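Local coordinates for protein transcriptional regulator (NtrC family) (Aquifex aeolicus, PDB 3DZD) that probably activates sigma54-dependent transcription as an NtrC-family response regulator, using an AAA+ ATPase domain that is captured here with ADP in the inactive state, at residues 197-202 with 240-245; 50-55 with 77-82; 227-232 with 267-272; 4-9 with 31-36. All blocks are in the same frame, centred on the assembly; numbering follows the deposited sequence.

Contact 1: residues 197-202 with 240-245; sequences SELFGH and AKLLRV
Phe200 reaches out from the last turn of helix 195-200, and Lys241 of helix 236-248 folds its side chain over one face of the ring. The two side chains cross obliquely. CE of Lys241 makes the close approach, 3.4 Å from CE2 of Phe200 and displaced toward the rim, in a CH-pi contact. The ammonium group is more nearly centred: NZ of Lys241 lies 4.1 Å from the centroid of the Phe200 ring and 19° off its normal, a cation-pi pair. Two successive bends in the lysine chain, chi3 56° and chi4 53°, curl it back over the ring, and CB of Lys241 also rests 3.6 Å from CZ of Phe200. Leu242 meets the ring differently, with its backbone N facing the edge near the ring plane. CG2 of Val245 comes in obliquely, 3.8 Å from CE1 of Phe200, the two side chains running past each other in opposite directions. Beside them Leu199 and Leu242 meet more loosely, CD1 to CD1 at 4.5 Å. The first helix stops just after its aromatic: Gly201 leaves helical geometry with positive phi while its N still bonds to Ser197 O at 2.8 Å. From here the chain leads into the loop carrying the GAFTGA sequence, which in this family engages sigma54. Leu218 of helix 217-220 packs on both Phe200 and Val245, Leu185 of strand 182-186 packs on Leu199, and Leu234 in the loop before helix 236-248 touches Leu242.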
loop_
_atom_site.group_PDB
_atom_site.type_symbol
_atom_site.label_atom_id
_atom_site.label_comp_id
_atom_site.label_asym_id
_atom_site.label_seq_id
_atom_site.Cartn_x
_atom_site.Cartn_y
_atom_site.Cartn_z
ATOM N N SER A 197 16.917 12.174 9.984
ATOM C CA SER A 197 15.668 12.794 9.563
ATOM C C SER A 197 14.690 11.762 9.019
ATOM O O SER A 197 13.483 11.853 9.241
ATOM C CB SER A 197 15.942 13.850 8.494
ATOM O OG SER A 197 14.774 14.122 7.740
ATOM N N GLU A 198 15.218 10.789 8.290
ATOM C CA GLU A 198 14.403 9.714 7.742
ATOM C C GLU A 198 13.736 8.926 8.857
ATOM O O GLU A 198 12.602 8.474 8.722
ATOM C CB GLU A 198 15.270 8.775 6.903
ATOM C CG GLU A 198 15.624 9.332 5.554
ATOM C CD GLU A 198 14.426 9.383 4.641
ATOM O OE1 GLU A 198 13.951 8.300 4.233
ATOM O OE2 GLU A 198 13.960 10.504 4.331
ATOM N N LEU A 199 14.457 8.764 9.959
ATOM C CA LEU A 199 13.979 7.972 11.081
ATOM C C LEU A 199 12.991 8.745 11.945
ATOM O O LEU A 199 11.914 8.243 12.274
ATOM C CB LEU A 199 15.155 7.526 11.959
ATOM C CG LEU A 199 15.883 6.225 11.632
ATOM C CD1 LEU A 199 16.955 5.940 12.682
ATOM C CD2 LEU A 199 14.900 5.071 11.557
ATOM N N PHE A 200 13.376 9.961 12.320
ATOM C CA PHE A 200 12.640 10.734 13.318
ATOM C C PHE A 200 11.616 11.695 12.725
ATOM O O PHE A 200 10.754 12.207 13.431
ATOM C CB PHE A 200 13.616 11.492 14.218
ATOM C CG PHE A 200 14.457 10.593 15.070
ATOM C CD1 PHE A 200 13.990 10.148 16.297
ATOM C CD2 PHE A 200 15.701 10.174 14.638
ATOM C CE1 PHE A 200 14.755 9.309 17.081
ATOM C CE2 PHE A 200 16.472 9.335 15.416
ATOM C CZ PHE A 200 15.999 8.900 16.640
ATOM N N GLY A 201 11.703 11.934 11.427
ATOM C CA GLY A 201 10.817 12.887 10.798
ATOM C C GLY A 201 11.096 14.287 11.302
ATOM O O GLY A 201 11.844 14.479 12.267
ATOM N N HIS A 202 10.498 15.272 10.646
ATOM C CA HIS A 202 10.686 16.661 11.036
ATOM C C HIS A 202 9.347 17.379 11.089
ATOM O O HIS A 202 8.366 16.930 10.498
ATOM C CB HIS A 202 11.634 17.367 10.067
ATOM C CG HIS A 202 11.300 17.147 8.625
ATOM N ND1 HIS A 202 10.498 18.008 7.906
ATOM C CD2 HIS A 202 11.659 16.163 7.767
ATOM C CE1 HIS A 202 10.377 17.564 6.668
ATOM N NE2 HIS A 202 11.071 16.445 6.557
ATOM N N ALA A 240 23.184 6.365 18.907
ATOM C CA ALA A 240 22.863 6.702 20.286
ATOM C C ALA A 240 21.377 7.016 20.426
ATOM O O ALA A 240 20.707 6.524 21.333
ATOM C CB ALA A 240 23.700 7.876 20.741
ATOM N N LYS A 241 20.869 7.836 19.514
ATOM C CA LYS A 241 19.455 8.188 19.490
ATOM C C LYS A 241 18.558 6.964 19.310
ATOM O O LYS A 241 17.574 6.799 20.023
ATOM C CB LYS A 241 19.191 9.208 18.381
ATOM C CG LYS A 241 19.828 10.568 18.649
ATOM C CD LYS A 241 19.553 11.542 17.513
ATOM C CE LYS A 241 18.059 11.693 17.266
ATOM N NZ LYS A 241 17.333 12.038 18.523
ATOM N N LEU A 242 18.904 6.120 18.342
ATOM C CA LEU A 242 18.178 4.887 18.083
ATOM C C LEU A 242 18.142 4.031 19.345
ATOM O O LEU A 242 17.113 3.452 19.690
ATOM C CB LEU A 242 18.850 4.122 16.941
ATOM C CG LEU A 242 18.244 2.789 16.492
ATOM C CD1 LEU A 242 16.805 2.973 16.036
ATOM C CD2 LEU A 242 19.080 2.154 15.367
ATOM N N LEU A 243 19.275 3.963 20.037
ATOM C CA LEU A 243 19.369 3.203 21.270
ATOM C C LEU A 243 18.321 3.691 22.274
ATOM O O LEU A 243 17.565 2.899 22.844
ATOM C CB LEU A 243 20.769 3.332 21.870
ATOM C CG LEU A 243 20.930 2.615 23.209
ATOM C CD1 LEU A 243 20.753 1.106 23.038
ATOM C CD2 LEU A 243 22.267 2.939 23.832
ATOM N N ARG A 244 18.280 5.003 22.477
ATOM C CA ARG A 244 17.360 5.603 23.431
ATOM C C ARG A 244 15.901 5.295 23.097
ATOM O O ARG A 244 15.056 5.203 23.994
ATOM C CB ARG A 244 17.591 7.114 23.520
ATOM C CG ARG A 244 16.721 7.798 24.550
ATOM C CD ARG A 244 17.362 9.084 25.041
ATOM N NE ARG A 244 16.558 9.748 26.064
ATOM C CZ ARG A 244 16.331 9.250 27.277
ATOM N NH1 ARG A 244 16.834 8.067 27.620
ATOM N NH2 ARG A 244 15.589 9.930 28.144
ATOM N N VAL A 245 15.613 5.136 21.807
ATOM C CA VAL A 245 14.279 4.739 21.356
ATOM C C VAL A 245 13.983 3.283 21.718
ATOM O O VAL A 245 12.908 2.964 22.224
ATOM C CB VAL A 245 14.102 4.960 19.839
ATOM C CG1 VAL A 245 12.895 4.195 19.314
ATOM C CG2 VAL A 245 13.977 6.456 19.532
#

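Contact 2: residues 50-55 with 77-82; sequences LDVWMP and VITGHG
The flat carboxylate of Asp51 stands beside the carbonyl of Ile78, with OD1 of Asp51 only 3.3 Å from Ile78 O. Both are acceptors, so this is proximity and not a bond; OD2 of Asp51 lies 4.2 Å from Ile78 CG2. What OD1 accepts is the backbone N of Trp53, at 3.0 Å, arriving on the anti side and 26° out of the carboxylate plane, which makes an Asx turn just past the strand. The Trp53 ring leads away from this junction and has Pro55 N over one face, toward the rim. Two parallel-strand bonds join the segments: Ile78 N gives to Leu50 O at 2.7 Å, and Val52 N gives to Ile78 O at 3.0 Å. On the face bearing Leu50 and Val77, CD2 of Leu50 meets CG1 of Val77 at 4.2 Å. Beyond the bridges Val52 leans on Thr79, its CG2 3.7 Å from Thr79 OG1, an oxygen already bonded to Ser83 O. OD2 of Asp51 forms a salt bridge with Lys101. Replacing Asp51 by an alanine removes both oxygens and is likely to leave Lys101 without this partner and Trp53 N without its acceptor, so the turn could shift. An aspartate at the C-terminal end of the third strand, a threonine ending the fourth and a lysine after the fifth are the signature of the CheY-like receiver active site, where Asp51 is probably the phosphoacceptor.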
loop_
_atom_site.group_PDB
_atom_site.type_symbol
_atom_site.label_atom_id
_atom_site.label_comp_id
_atom_site.label_asym_id
_atom_site.label_seq_id
_atom_site.Cartn_x
_atom_site.Cartn_y
_atom_site.Cartn_z
ATOM N N LEU A 50 -29.632 -2.613 7.519
ATOM C CA LEU A 50 -30.520 -3.714 7.870
ATOM C C LEU A 50 -31.206 -3.517 9.217
ATOM O O LEU A 50 -30.561 -3.190 10.213
ATOM C CB LEU A 50 -29.729 -5.017 7.883
ATOM C CG LEU A 50 -30.404 -6.251 8.482
ATOM C CD1 LEU A 50 -31.468 -6.823 7.544
ATOM C CD2 LEU A 50 -29.339 -7.289 8.788
ATOM N N ASP A 51 -32.517 -3.717 9.246
ATOM C CA ASP A 51 -33.244 -3.663 10.509
ATOM C C ASP A 51 -33.073 -4.978 11.269
ATOM O O ASP A 51 -33.183 -6.058 10.691
ATOM C CB ASP A 51 -34.729 -3.341 10.295
ATOM C CG ASP A 51 -35.391 -2.798 11.556
ATOM O OD1 ASP A 51 -35.225 -3.414 12.630
ATOM O OD2 ASP A 51 -36.071 -1.754 11.484
ATOM N N VAL A 52 -32.780 -4.877 12.563
ATOM C CA VAL A 52 -32.596 -6.053 13.412
ATOM C C VAL A 52 -33.826 -6.958 13.423
ATOM O O VAL A 52 -33.714 -8.172 13.592
ATOM C CB VAL A 52 -32.269 -5.653 14.861
ATOM C CG1 VAL A 52 -30.877 -5.045 14.943
ATOM C CG2 VAL A 52 -33.324 -4.691 15.390
ATOM N N TRP A 53 -35.002 -6.364 13.251
ATOM C CA TRP A 53 -36.239 -7.137 13.212
ATOM C C TRP A 53 -36.912 -7.058 11.845
ATOM O O TRP A 53 -37.100 -5.976 11.289
ATOM C CB TRP A 53 -37.216 -6.684 14.304
ATOM C CG TRP A 53 -38.545 -7.396 14.235
ATOM C CD1 TRP A 53 -38.909 -8.523 14.913
ATOM C CD2 TRP A 53 -39.676 -7.031 13.429
ATOM N NE1 TRP A 53 -40.194 -8.879 14.585
ATOM C CE2 TRP A 53 -40.687 -7.981 13.677
ATOM C CE3 TRP A 53 -39.931 -5.994 12.525
ATOM C CZ2 TRP A 53 -41.935 -7.924 13.054
ATOM C CZ3 TRP A 53 -41.171 -5.941 11.906
ATOM C CH2 TRP A 53 -42.156 -6.900 12.173
HETATM N N MSE A 54 -37.284 -8.221 11.324
HETATM C CA MSE A 54 -37.943 -8.328 10.032
HETATM C C MSE A 54 -39.050 -9.373 10.129
HETATM O O MSE A 54 -38.962 -10.299 10.936
HETATM C CB MSE A 54 -36.925 -8.720 8.959
HETATM C CG MSE A 54 -35.912 -7.631 8.650
HETATM SE SE MSE A 54 -36.754 -6.077 7.818
HETATM C CE MSE A 54 -37.582 -6.922 6.271
ATOM N N PRO A 55 -40.099 -9.230 9.306
ATOM C CA PRO A 55 -41.235 -10.159 9.348
ATOM C C PRO A 55 -40.828 -11.614 9.117
ATOM O O PRO A 55 -41.074 -12.456 9.980
ATOM C CB PRO A 55 -42.125 -9.674 8.199
ATOM C CG PRO A 55 -41.750 -8.253 7.995
ATOM C CD PRO A 55 -40.285 -8.177 8.295
ATOM N N VAL A 77 -26.722 -1.876 11.018
ATOM C CA VAL A 77 -28.023 -2.318 11.503
ATOM C C VAL A 77 -28.802 -1.175 12.144
ATOM O O VAL A 77 -28.225 -0.240 12.695
ATOM C CB VAL A 77 -27.923 -3.535 12.455
ATOM C CG1 VAL A 77 -27.515 -4.777 11.673
ATOM C CG2 VAL A 77 -26.944 -3.263 13.584
ATOM N N ILE A 78 -30.121 -1.244 12.030
ATOM C CA ILE A 78 -30.997 -0.291 12.689
ATOM C C ILE A 78 -31.721 -1.026 13.799
ATOM O O ILE A 78 -32.389 -2.025 13.546
ATOM C CB ILE A 78 -32.029 0.291 11.715
ATOM C CG1 ILE A 78 -31.343 1.221 10.715
ATOM C CG2 ILE A 78 -33.092 1.050 12.470
ATOM C CD1 ILE A 78 -32.287 1.804 9.693
ATOM N N THR A 79 -31.575 -0.545 15.029
ATOM C CA THR A 79 -32.229 -1.187 16.164
ATOM C C THR A 79 -33.191 -0.261 16.899
ATOM O O THR A 79 -32.968 0.950 16.988
ATOM C CB THR A 79 -31.213 -1.739 17.172
ATOM O OG1 THR A 79 -31.893 -2.591 18.100
ATOM C CG2 THR A 79 -30.533 -0.603 17.930
ATOM N N GLY A 80 -34.261 -0.848 17.429
ATOM C CA GLY A 80 -35.254 -0.105 18.181
ATOM C C GLY A 80 -34.640 0.623 19.359
ATOM O O GLY A 80 -33.518 0.330 19.772
ATOM N N HIS A 81 -35.380 1.580 19.904
ATOM C CA HIS A 81 -34.881 2.370 21.015
ATOM C C HIS A 81 -34.678 1.506 22.253
ATOM O O HIS A 81 -35.522 0.681 22.591
ATOM C CB HIS A 81 -35.834 3.524 21.323
ATOM C CG HIS A 81 -35.235 4.575 22.202
ATOM N ND1 HIS A 81 -34.240 5.426 21.769
ATOM C CD2 HIS A 81 -35.485 4.911 23.488
ATOM C CE1 HIS A 81 -33.902 6.240 22.751
ATOM N NE2 HIS A 81 -34.643 5.951 23.806
ATOM N N GLY A 82 -33.545 1.695 22.920
ATOM C CA GLY A 82 -33.249 0.970 24.139
ATOM C C GLY A 82 -32.704 -0.421 23.893
ATOM O O GLY A 82 -31.855 -0.909 24.638
#

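Contact 3: residues 227-232 with 267-272; sequences FLDEVG and ISATNK
Glu230 turns its carboxylate toward Thr270 and Asn271 by leaving CG anti to the backbone N (chi1 -165°) and then bending at chi2 (41°), from a backbone in the left-handed region. Both oxygens use their syn lone pairs: OE1 of Glu230 receives the hydroxyl of Thr270 at 3.1 Å, and OE2 of Glu230 receives the backbone N of Asn271 at 2.8 Å. The carboxylate thus clasps the end of the neighbouring strand. Thr270 OG1 in turn accepts from Lys272 N, an ST turn. NZ of Lys272 makes only a long salt bridge to Glu230 OE1, 3.9 Å, and has its stronger partner in Glu233, while Asn271 OD1 takes a hydrogen bond from Lys324 of the second subunit. A glutamine in place of Glu230 would probably leave one of the two N-H and O-H donors without a proper acceptor and let the loop after the strand drift. Phe227, its CG anti to the backbone N, sets CE1 3.5 Å from Ala269 CB. Backbone bonds tie the strands in parallel, with Leu228 N to Ile267 O at 2.8 Å and Ala269 N to Leu228 O at 3.1 Å; Val231 N goes on to Ala269 O. Asp229 and Glu230 close the Walker B motif of this AAA+ domain, and the side chain of Asp229 is about 4 Å from the bound ADP. Strand 182-186 flanks strand 225-229, strand 155-158 flanks strand 265-270, and helix 165-176 covers the face of Phe227 and Ile267.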
loop_
_atom_site.group_PDB
_atom_site.type_symbol
_atom_site.label_atom_id
_atom_site.label_comp_id
_atom_site.label_asym_id
_atom_site.label_seq_id
_atom_site.Cartn_x
_atom_site.Cartn_y
_atom_site.Cartn_z
ATOM N N PHE A 227 12.819 -2.283 9.124
ATOM C CA PHE A 227 14.028 -2.943 8.618
ATOM C C PHE A 227 15.131 -1.920 8.374
ATOM O O PHE A 227 15.014 -1.060 7.496
ATOM C CB PHE A 227 13.729 -3.716 7.327
ATOM C CG PHE A 227 14.952 -4.347 6.672
ATOM C CD1 PHE A 227 15.759 -5.231 7.367
ATOM C CD2 PHE A 227 15.269 -4.071 5.346
ATOM C CE1 PHE A 227 16.862 -5.811 6.764
ATOM C CE2 PHE A 227 16.367 -4.648 4.743
ATOM C CZ PHE A 227 17.166 -5.522 5.452
ATOM N N LEU A 228 16.198 -2.012 9.161
ATOM C CA LEU A 228 17.345 -1.125 9.017
ATOM C C LEU A 228 18.432 -1.793 8.188
ATOM O O LEU A 228 19.213 -2.593 8.712
ATOM C CB LEU A 228 17.900 -0.774 10.389
ATOM C CG LEU A 228 16.927 -0.075 11.339
ATOM C CD1 LEU A 228 17.515 0.022 12.718
ATOM C CD2 LEU A 228 16.542 1.317 10.800
ATOM N N ASP A 229 18.487 -1.471 6.900
ATOM C CA ASP A 229 19.509 -2.034 6.027
ATOM C C ASP A 229 20.864 -1.378 6.288
ATOM O O ASP A 229 20.967 -0.158 6.393
ATOM C CB ASP A 229 19.115 -1.898 4.553
ATOM C CG ASP A 229 19.711 -3.001 3.678
ATOM O OD1 ASP A 229 20.681 -3.664 4.114
ATOM O OD2 ASP A 229 19.203 -3.210 2.551
ATOM N N GLU A 230 21.894 -2.213 6.380
ATOM C CA GLU A 230 23.248 -1.807 6.768
ATOM C C GLU A 230 23.301 -0.848 7.942
ATOM O O GLU A 230 23.850 0.251 7.846
ATOM C CB GLU A 230 24.063 -1.264 5.591
ATOM C CG GLU A 230 25.560 -1.204 5.918
ATOM C CD GLU A 230 26.031 -2.427 6.697
ATOM O OE1 GLU A 230 26.649 -2.287 7.783
ATOM O OE2 GLU A 230 25.758 -3.541 6.212
ATOM N N VAL A 231 22.746 -1.292 9.064
ATOM C CA VAL A 231 22.731 -0.501 10.283
ATOM C C VAL A 231 24.138 -0.063 10.677
ATOM O O VAL A 231 24.303 0.929 11.381
ATOM C CB VAL A 231 22.059 -1.272 11.456
ATOM C CG1 VAL A 231 22.870 -2.512 11.834
ATOM C CG2 VAL A 231 21.855 -0.352 12.666
ATOM N N GLY A 232 25.152 -0.796 10.228
ATOM C CA GLY A 232 26.528 -0.437 10.541
ATOM C C GLY A 232 26.970 0.921 10.002
ATOM O O GLY A 232 27.969 1.478 10.454
ATOM N N ILE A 267 14.158 -5.155 12.714
ATOM C CA ILE A 267 15.019 -6.099 12.012
ATOM C C ILE A 267 16.154 -5.324 11.366
ATOM O O ILE A 267 15.919 -4.308 10.704
ATOM C CB ILE A 267 14.267 -6.907 10.932
ATOM C CG1 ILE A 267 13.079 -7.650 11.556
ATOM C CG2 ILE A 267 15.222 -7.875 10.244
ATOM C CD1 ILE A 267 12.306 -8.516 10.577
ATOM N N SER A 268 17.376 -5.804 11.565
ATOM C CA SER A 268 18.553 -5.122 11.061
ATOM C C SER A 268 19.360 -6.044 10.191
ATOM O O SER A 268 19.268 -7.260 10.310
ATOM C CB SER A 268 19.427 -4.668 12.224
ATOM O OG SER A 268 18.704 -3.791 13.050
ATOM N N ALA A 269 20.171 -5.456 9.328
ATOM C CA ALA A 269 20.989 -6.224 8.410
ATOM C C ALA A 269 22.347 -5.563 8.301
ATOM O O ALA A 269 22.445 -4.338 8.364
ATOM C CB ALA A 269 20.333 -6.292 7.066
ATOM N N THR A 270 23.393 -6.366 8.145
ATOM C CA THR A 270 24.737 -5.836 8.014
ATOM C C THR A 270 25.579 -6.760 7.134
ATOM O O THR A 270 25.326 -7.965 7.060
ATOM C CB THR A 270 25.393 -5.666 9.408
ATOM O OG1 THR A 270 26.660 -5.013 9.284
ATOM C CG2 THR A 270 25.587 -7.016 10.083
ATOM N N ASN A 271 26.561 -6.200 6.440
ATOM C CA ASN A 271 27.538 -7.027 5.738
ATOM C C ASN A 271 28.901 -6.850 6.378
ATOM O O ASN A 271 29.925 -7.101 5.756
ATOM C CB ASN A 271 27.586 -6.706 4.241
ATOM C CG ASN A 271 28.339 -5.421 3.936
ATOM O OD1 ASN A 271 28.393 -4.508 4.756
ATOM N ND2 ASN A 271 28.920 -5.345 2.745
ATOM N N LYS A 272 28.884 -6.399 7.630
ATOM C CA LYS A 272 30.085 -6.243 8.446
ATOM C C LYS A 272 30.064 -7.246 9.580
ATOM O O LYS A 272 29.027 -7.824 9.885
ATOM C CB LYS A 272 30.135 -4.843 9.054
ATOM C CG LYS A 272 30.038 -3.707 8.053
ATOM C CD LYS A 272 30.335 -2.372 8.728
ATOM C CE LYS A 272 29.864 -1.200 7.888
ATOM N NZ LYS A 272 30.205 -1.390 6.451
#

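Contact 4: residues 4-9 with 31-36; sequences LVVDDE and KTLREA
Asp8, just beyond the end of strand 2-6, passes Lys31 with their CA atoms 5.3 Å apart, and Asp7 O receives a CA-H contact from Lys31 CA at 3.6 Å. This is the first strand of a CheY-like receiver domain meeting the turn between its second strand and second helix. Val6 supplies the apolar part. With CG1 anti to the backbone N (chi1 -172°), its two methyls straddle Ala36: CG2 of Val6 is 4.1 Å and CG1 of Val6 4.2 Å from Ala36 CB. CG1 also meets Leu33 CD1, so the first turn of helix 33-42 sits on the valine through both residues. Phe62 of helix 62-69 and Met54 extend this apolar patch. The helix start is well secured. Thr32 is the N-cap, its OG1 accepting from Glu35 N, and the carboxylate of Asp56 takes the next backbone groups, Leu33 N and Arg34 N. Glu35 reaches back so that OE1 receives Lys31 N at 3.0 Å from above the carboxylate plane. The extended Lys31 side chain leads away from the strand. Asp7 and Asp8 probably correspond to the acidic pair that in related receivers helps to hold magnesium, and the side chain of Asp7 touches Lys101. Asp7 is itself fixed by an Asx turn: OD2 of Asp7, through its anti lone pair, accepts from Glu9 N at 2.8 Å, with an almost straight N-H...O angle of 176°.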
loop_
_atom_site.group_PDB
_atom_site.type_symbol
_atom_site.label_atom_id
_atom_site.label_comp_id
_atom_site.label_asym_id
_atom_site.label_seq_id
_atom_site.Cartn_x
_atom_site.Cartn_y
_atom_site.Cartn_z
ATOM N N LEU A 4 -28.420 -0.572 -0.141
ATOM C CA LEU A 4 -29.663 -1.320 0.012
ATOM C C LEU A 4 -30.222 -1.097 1.403
ATOM O O LEU A 4 -29.531 -1.324 2.396
ATOM C CB LEU A 4 -29.455 -2.823 -0.228
ATOM C CG LEU A 4 -30.655 -3.732 0.084
ATOM C CD1 LEU A 4 -31.807 -3.503 -0.892
ATOM C CD2 LEU A 4 -30.248 -5.199 0.095
ATOM N N VAL A 5 -31.469 -0.642 1.463
ATOM C CA VAL A 5 -32.150 -0.394 2.729
ATOM C C VAL A 5 -33.217 -1.452 2.968
ATOM O O VAL A 5 -34.206 -1.524 2.233
ATOM C CB VAL A 5 -32.808 0.998 2.763
ATOM C CG1 VAL A 5 -33.465 1.229 4.115
ATOM C CG2 VAL A 5 -31.779 2.082 2.493
ATOM N N VAL A 6 -32.997 -2.276 3.991
ATOM C CA VAL A 6 -33.917 -3.350 4.351
ATOM C C VAL A 6 -34.691 -3.012 5.629
ATOM O O VAL A 6 -34.105 -2.943 6.713
ATOM C CB VAL A 6 -33.163 -4.669 4.582
ATOM C CG1 VAL A 6 -34.144 -5.808 4.756
ATOM C CG2 VAL A 6 -32.219 -4.947 3.424
ATOM N N ASP A 7 -36.002 -2.812 5.503
ATOM C CA ASP A 7 -36.825 -2.443 6.654
ATOM C C ASP A 7 -38.317 -2.641 6.405
ATOM O O ASP A 7 -38.795 -2.535 5.277
ATOM C CB ASP A 7 -36.554 -0.992 7.082
ATOM C CG ASP A 7 -37.002 -0.704 8.519
ATOM O OD1 ASP A 7 -36.144 -0.398 9.370
ATOM O OD2 ASP A 7 -38.211 -0.779 8.806
ATOM N N ASP A 8 -39.043 -2.905 7.487
ATOM C CA ASP A 8 -40.476 -3.167 7.436
ATOM C C ASP A 8 -41.314 -1.900 7.247
ATOM O O ASP A 8 -42.401 -1.950 6.672
ATOM C CB ASP A 8 -40.910 -3.878 8.722
ATOM C CG ASP A 8 -42.350 -4.337 8.676
ATOM O OD1 ASP A 8 -42.625 -5.362 8.022
ATOM O OD2 ASP A 8 -43.204 -3.678 9.304
ATOM N N GLU A 9 -40.815 -0.767 7.726
ATOM C CA GLU A 9 -41.623 0.449 7.756
ATOM C C GLU A 9 -41.236 1.497 6.714
ATOM O O GLU A 9 -40.061 1.823 6.551
ATOM C CB GLU A 9 -41.591 1.058 9.154
ATOM C CG GLU A 9 -42.244 0.178 10.202
ATOM C CD GLU A 9 -42.250 0.817 11.574
ATOM O OE1 GLU A 9 -41.654 1.908 11.730
ATOM O OE2 GLU A 9 -42.851 0.225 12.497
ATOM N N LYS A 31 -38.366 -4.824 1.448
ATOM C CA LYS A 31 -39.332 -4.737 2.535
ATOM C C LYS A 31 -39.457 -6.047 3.312
ATOM O O LYS A 31 -40.133 -6.108 4.338
ATOM C CB LYS A 31 -40.688 -4.289 1.992
ATOM C CG LYS A 31 -40.636 -2.949 1.270
ATOM C CD LYS A 31 -41.906 -2.688 0.471
ATOM C CE LYS A 31 -41.813 -1.396 -0.338
ATOM N NZ LYS A 31 -43.048 -1.149 -1.143
ATOM N N THR A 32 -38.796 -7.088 2.820
ATOM C CA THR A 32 -38.786 -8.380 3.488
ATOM C C THR A 32 -37.409 -9.002 3.337
ATOM O O THR A 32 -36.645 -8.620 2.448
ATOM C CB THR A 32 -39.819 -9.335 2.875
ATOM O OG1 THR A 32 -39.587 -9.439 1.465
ATOM C CG2 THR A 32 -41.233 -8.823 3.108
ATOM N N LEU A 33 -37.083 -9.957 4.201
ATOM C CA LEU A 33 -35.841 -10.697 4.043
ATOM C C LEU A 33 -35.832 -11.443 2.715
ATOM O O LEU A 33 -34.779 -11.632 2.104
ATOM C CB LEU A 33 -35.626 -11.661 5.207
ATOM C CG LEU A 33 -34.664 -11.148 6.278
ATOM C CD1 LEU A 33 -34.796 -9.647 6.435
ATOM C CD2 LEU A 33 -34.882 -11.859 7.602
ATOM N N ARG A 34 -37.013 -11.852 2.264
ATOM C CA ARG A 34 -37.137 -12.547 0.991
ATOM C C ARG A 34 -36.708 -11.641 -0.154
ATOM O O ARG A 34 -35.819 -11.986 -0.928
ATOM C CB ARG A 34 -38.572 -13.017 0.772
ATOM C CG ARG A 34 -38.774 -13.799 -0.511
ATOM C CD ARG A 34 -40.174 -14.374 -0.565
ATOM N NE ARG A 34 -40.455 -15.058 -1.823
ATOM C CZ ARG A 34 -40.379 -16.374 -1.994
ATOM N NH1 ARG A 34 -40.021 -17.158 -0.986
ATOM N NH2 ARG A 34 -40.662 -16.906 -3.177
ATOM N N GLU A 35 -37.352 -10.483 -0.255
ATOM C CA GLU A 35 -37.040 -9.509 -1.295
ATOM C C GLU A 35 -35.569 -9.096 -1.237
ATOM O O GLU A 35 -34.935 -8.856 -2.264
ATOM C CB GLU A 35 -37.940 -8.283 -1.142
ATOM C CG GLU A 35 -37.935 -7.335 -2.324
ATOM C CD GLU A 35 -38.688 -6.043 -2.036
ATOM O OE1 GLU A 35 -39.520 -6.032 -1.101
ATOM O OE2 GLU A 35 -38.448 -5.037 -2.741
ATOM N N ALA A 36 -35.022 -9.020 -0.032
ATOM C CA ALA A 36 -33.639 -8.613 0.120
ATOM C C ALA A 36 -32.717 -9.637 -0.526
ATOM O O ALA A 36 -31.883 -9.284 -1.361
ATOM C CB ALA A 36 -33.293 -8.423 1.587
#

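How the contacts relate
From the N terminus, contact 4 comes first and closes a loop holding helix 10-22 and strand 26-30. Contact 2 follows in series, closing round helix 62-69. The two touch inside the receiver domain, where strands 2-6 and 47-51 are neighbours and Asp51 N probably bonds to Val6 O. Far along the chain, contacts 1 and 3 cross: 227-232 falls inside the loop of contact 1, and 240-245 inside that of contact 3. Leu228 packs against both Leu199 and Leu242, joining the helices to the ATPase sheet. The two pairs do not touch, their nearest atoms being about 40 Å or more apart.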